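Local coordinates for Non-structural protein 3 (Porcine deltacoronavirus, PDB 6LN0) that probably binds ADP-ribose through its macro domain and helps cleave the viral polyprotein through its papain-like protease domain, at residues Leu111-Ile121 with Cys142-Thr153. Sequence-based numbering, arbitrary orientation.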
loop_
_atom_site.group_PDB
_atom_site.type_symbol
_atom_site.label_atom_id
_atom_site.label_comp_id
_atom_site.label_asym_id
_atom_site.label_seq_id
_atom_site.Cartn_x
_atom_site.Cartn_y
_atom_site.Cartn_z
ATOM N N LEU A 111 2.423 -13.016 -34.889
ATOM C CA LEU A 111 3.444 -12.156 -34.293
ATOM C C LEU A 111 4.669 -13.016 -34.011
ATOM O O LEU A 111 4.862 -13.526 -32.905
ATOM C CB LEU A 111 2.910 -11.478 -33.043
ATOM C CG LEU A 111 1.651 -10.654 -33.316
ATOM C CD1 LEU A 111 0.637 -10.810 -32.199
ATOM C CD2 LEU A 111 2.005 -9.187 -33.544
ATOM N N THR A 112 5.496 -13.186 -35.040
ATOM C CA THR A 112 6.607 -14.118 -35.003
ATOM C C THR A 112 7.944 -13.475 -35.313
ATOM O O THR A 112 8.980 -14.054 -34.973
ATOM C CB THR A 112 6.372 -15.261 -36.002
ATOM O OG1 THR A 112 6.385 -14.734 -37.338
ATOM C CG2 THR A 112 5.037 -15.920 -35.733
ATOM N N GLU A 113 7.952 -12.306 -35.930
ATOM C CA GLU A 113 9.148 -11.659 -36.439
ATOM C C GLU A 113 9.151 -10.211 -35.984
ATOM O O GLU A 113 8.097 -9.651 -35.679
ATOM C CB GLU A 113 9.189 -11.729 -37.973
ATOM C CG GLU A 113 8.841 -13.089 -38.542
ATOM C CD GLU A 113 9.967 -14.092 -38.358
ATOM O OE1 GLU A 113 9.687 -15.243 -37.929
ATOM O OE2 GLU A 113 11.133 -13.720 -38.644
ATOM N N PRO A 114 10.301 -9.586 -35.905
ATOM C CA PRO A 114 10.317 -8.202 -35.413
ATOM C C PRO A 114 10.026 -7.204 -36.526
ATOM O O PRO A 114 10.923 -6.700 -37.210
ATOM C CB PRO A 114 11.724 -8.064 -34.820
ATOM C CG PRO A 114 12.535 -9.038 -35.603
ATOM C CD PRO A 114 11.653 -10.149 -36.057
ATOM N N ALA A 115 8.731 -6.944 -36.703
ATOM C CA ALA A 115 8.200 -6.079 -37.744
ATOM C C ALA A 115 7.075 -5.251 -37.146
ATOM O O ALA A 115 6.616 -5.507 -36.027
ATOM C CB ALA A 115 7.674 -6.883 -38.942
ATOM N N HIS A 116 6.615 -4.262 -37.912
ATOM C CA HIS A 116 5.469 -3.451 -37.523
ATOM C C HIS A 116 4.199 -4.089 -38.070
ATOM O O HIS A 116 3.975 -4.107 -39.282
ATOM C CB HIS A 116 5.585 -2.017 -38.023
ATOM C CG HIS A 116 4.299 -1.260 -37.906
ATOM N ND1 HIS A 116 3.674 -0.669 -38.984
ATOM C CD2 HIS A 116 3.491 -1.045 -36.838
ATOM C CE1 HIS A 116 2.554 -0.096 -38.580
ATOM N NE2 HIS A 116 2.419 -0.309 -37.283
ATOM N N TYR A 117 3.353 -4.572 -37.178
ATOM C CA TYR A 117 2.134 -5.267 -37.548
ATOM C C TYR A 117 0.943 -4.323 -37.485
ATOM O O TYR A 117 0.841 -3.486 -36.582
ATOM C CB TYR A 117 1.900 -6.450 -36.617
ATOM C CG TYR A 117 2.889 -7.569 -36.802
ATOM C CD1 TYR A 117 2.659 -8.574 -37.736
ATOM C CD2 TYR A 117 4.044 -7.638 -36.037
ATOM C CE1 TYR A 117 3.556 -9.613 -37.915
ATOM C CE2 TYR A 117 4.948 -8.675 -36.214
ATOM C CZ TYR A 117 4.699 -9.657 -37.150
ATOM O OH TYR A 117 5.584 -10.696 -37.325
ATOM N N VAL A 118 0.038 -4.469 -38.447
ATOM C CA VAL A 118 -1.231 -3.762 -38.446
ATOM C C VAL A 118 -2.302 -4.831 -38.457
ATOM O O VAL A 118 -2.354 -5.651 -39.380
ATOM C CB VAL A 118 -1.364 -2.812 -39.643
ATOM C CG1 VAL A 118 -2.685 -2.127 -39.626
ATOM C CG2 VAL A 118 -0.245 -1.792 -39.614
ATOM N N ILE A 119 -3.119 -4.867 -37.412
ATOM C CA ILE A 119 -4.012 -6.006 -37.254
ATOM C C ILE A 119 -5.444 -5.530 -37.039
ATOM O O ILE A 119 -5.751 -4.900 -36.015
ATOM C CB ILE A 119 -3.551 -6.918 -36.103
ATOM C CG1 ILE A 119 -2.040 -7.140 -36.159
ATOM C CG2 ILE A 119 -4.249 -8.254 -36.158
ATOM C CD1 ILE A 119 -1.570 -8.345 -35.370
ATOM N N PRO A 120 -6.340 -5.766 -37.995
ATOM C CA PRO A 120 -7.771 -5.756 -37.675
ATOM C C PRO A 120 -8.055 -6.787 -36.593
ATOM O O PRO A 120 -7.642 -7.945 -36.699
ATOM C CB PRO A 120 -8.434 -6.142 -39.006
ATOM C CG PRO A 120 -7.299 -6.706 -39.870
ATOM C CD PRO A 120 -6.097 -5.944 -39.436
ATOM N N ILE A 121 -8.764 -6.358 -35.545
ATOM C CA ILE A 121 -9.099 -7.280 -34.466
ATOM C C ILE A 121 -9.822 -8.480 -35.051
ATOM O O ILE A 121 -10.739 -8.333 -35.871
ATOM C CB ILE A 121 -9.941 -6.571 -33.399
ATOM C CG1 ILE A 121 -9.124 -5.455 -32.765
ATOM C CG2 ILE A 121 -10.414 -7.554 -32.346
ATOM C CD1 ILE A 121 -9.970 -4.409 -32.143
ATOM N N CYS A 142 1.119 -11.489 -27.614
ATOM C CA CYS A 142 2.046 -10.456 -28.034
ATOM C C CYS A 142 3.380 -10.591 -27.318
ATOM O O CYS A 142 3.411 -10.550 -26.075
ATOM C CB CYS A 142 1.407 -9.089 -27.772
ATOM S SG CYS A 142 2.254 -7.741 -28.589
ATOM N N PRO A 143 4.489 -10.786 -28.036
ATOM C CA PRO A 143 5.806 -10.785 -27.400
ATOM C C PRO A 143 6.150 -9.406 -26.865
ATOM O O PRO A 143 5.527 -8.403 -27.208
ATOM C CB PRO A 143 6.758 -11.199 -28.518
ATOM C CG PRO A 143 5.879 -11.968 -29.473
ATOM C CD PRO A 143 4.548 -11.275 -29.426
ATOM N N SER A 144 7.191 -9.366 -26.021
ATOM C CA SER A 144 7.554 -8.157 -25.281
ATOM C C SER A 144 8.541 -7.255 -26.015
ATOM O O SER A 144 8.708 -6.095 -25.621
ATOM C CB SER A 144 8.136 -8.536 -23.916
ATOM O OG SER A 144 9.021 -9.642 -24.017
ATOM N N ASP A 145 9.158 -7.728 -27.097
ATOM C CA ASP A 145 10.238 -6.994 -27.748
ATOM C C ASP A 145 9.920 -6.633 -29.196
ATOM O O ASP A 145 10.834 -6.329 -29.967
ATOM C CB ASP A 145 11.532 -7.806 -27.682
ATOM C CG ASP A 145 11.384 -9.192 -28.288
ATOM O OD1 ASP A 145 10.256 -9.736 -28.277
ATOM O OD2 ASP A 145 12.399 -9.743 -28.769
ATOM N N ILE A 146 8.648 -6.631 -29.580
ATOM C CA ILE A 146 8.260 -6.488 -30.978
ATOM C C ILE A 146 7.679 -5.090 -31.192
ATOM O O ILE A 146 6.547 -4.925 -31.660
ATOM C CB ILE A 146 7.296 -7.635 -31.356
ATOM C CG1 ILE A 146 6.682 -7.508 -32.746
ATOM C CG2 ILE A 146 6.199 -7.809 -30.315
ATOM C CD1 ILE A 146 5.734 -8.633 -33.033
ATOM N N GLY A 147 8.453 -4.072 -30.803
ATOM C CA GLY A 147 8.214 -2.665 -31.091
ATOM C C GLY A 147 6.794 -2.162 -31.225
ATOM O O GLY A 147 5.897 -2.560 -30.478
ATOM N N ARG A 148 6.585 -1.271 -32.188
ATOM C CA ARG A 148 5.278 -0.658 -32.391
ATOM C C ARG A 148 4.316 -1.634 -33.079
ATOM O O ARG A 148 4.683 -2.297 -34.057
ATOM C CB ARG A 148 5.447 0.614 -33.215
ATOM C CG ARG A 148 4.156 1.251 -33.637
ATOM C CD ARG A 148 4.366 2.171 -34.846
ATOM N NE ARG A 148 3.114 2.817 -35.224
ATOM C CZ ARG A 148 2.714 3.050 -36.473
ATOM N NH1 ARG A 148 1.546 3.642 -36.679
ATOM N NH2 ARG A 148 3.469 2.709 -37.512
ATOM N N VAL A 149 3.090 -1.735 -32.549
ATOM C CA VAL A 149 2.044 -2.617 -33.080
ATOM C C VAL A 149 0.727 -1.853 -33.157
ATOM O O VAL A 149 0.375 -1.113 -32.235
ATOM C CB VAL A 149 1.851 -3.888 -32.226
ATOM C CG1 VAL A 149 0.808 -4.781 -32.866
ATOM C CG2 VAL A 149 3.155 -4.626 -32.075
ATOM N N THR A 150 -0.022 -2.065 -34.237
ATOM C CA THR A 150 -1.228 -1.302 -34.523
ATOM C C THR A 150 -2.403 -2.248 -34.699
ATOM O O THR A 150 -2.411 -3.057 -35.631
ATOM C CB THR A 150 -1.048 -0.470 -35.790
ATOM O OG1 THR A 150 -0.052 0.534 -35.572
ATOM C CG2 THR A 150 -2.358 0.182 -36.180
ATOM N N LEU A 151 -3.395 -2.141 -33.825
ATOM C CA LEU A 151 -4.669 -2.806 -34.044
ATOM C C LEU A 151 -5.680 -1.813 -34.578
ATOM O O LEU A 151 -5.585 -0.605 -34.350
ATOM C CB LEU A 151 -5.227 -3.439 -32.777
ATOM C CG LEU A 151 -4.299 -4.164 -31.833
ATOM C CD1 LEU A 151 -3.889 -3.124 -30.850
ATOM C CD2 LEU A 151 -5.061 -5.274 -31.141
ATOM N N VAL A 152 -6.675 -2.348 -35.274
ATOM C CA VAL A 152 -7.606 -1.552 -36.056
ATOM C C VAL A 152 -9.012 -2.015 -35.729
ATOM O O VAL A 152 -9.291 -3.220 -35.750
ATOM C CB VAL A 152 -7.332 -1.672 -37.567
ATOM C CG1 VAL A 152 -8.406 -0.923 -38.363
ATOM C CG2 VAL A 152 -5.934 -1.153 -37.897
ATOM N N THR A 153 -9.901 -1.054 -35.459
ATOM C CA THR A 153 -11.206 -1.394 -34.902
ATOM C C THR A 153 -12.377 -0.941 -35.788
ATOM O O THR A 153 -12.911 -1.750 -36.555
ATOM C CB THR A 153 -11.292 -0.831 -33.466
ATOM O OG1 THR A 153 -12.581 -1.091 -32.900
ATOM C CG2 THR A 153 -10.943 0.685 -33.382
#
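Residues 117-120 and 146-152 run as parallel neighbouring strands, 4.4 Å apart at closest approach, with their axes at 19°. They are the two strands of a beta-alpha-beta unit whose helix is 131-141, in the central sheet of the macro domain. Four backbone bonds join them: T150 N to Y117 O, I119 N to T150 O, V152 N to I119 O and I121 N to V152 O. The third is bent, with V152 N standing above the carbonyl plane of I119. V118, T150 and V152 share one face of the sheet. There V118 CG1 meets V152 CG2 at 3.8 Å. I119 and L151 lie on the other face, where L151 packs on L135 and F138 of the helix. Near the start of the strands, I146 reaches Y117 and L111. Its CG1 is anti to the backbone N (chi1 173°) and the chain continues extended, which carries CD1 to 3.8 Å from L111 CD2. H116 is held from several sides. The guanidinium of R148 lies flat on its ring, with centres 4.0 Å apart and planes at 10°. R148 also forms a salt bridge with E15, which probably offsets its charge beside the imidazole. S29 OG makes a hydrogen bond with H116 ND1. At the ring edge, H116 NE2 and T150 OG1 share a nearly straight hydrogen bond of 3.1 Å.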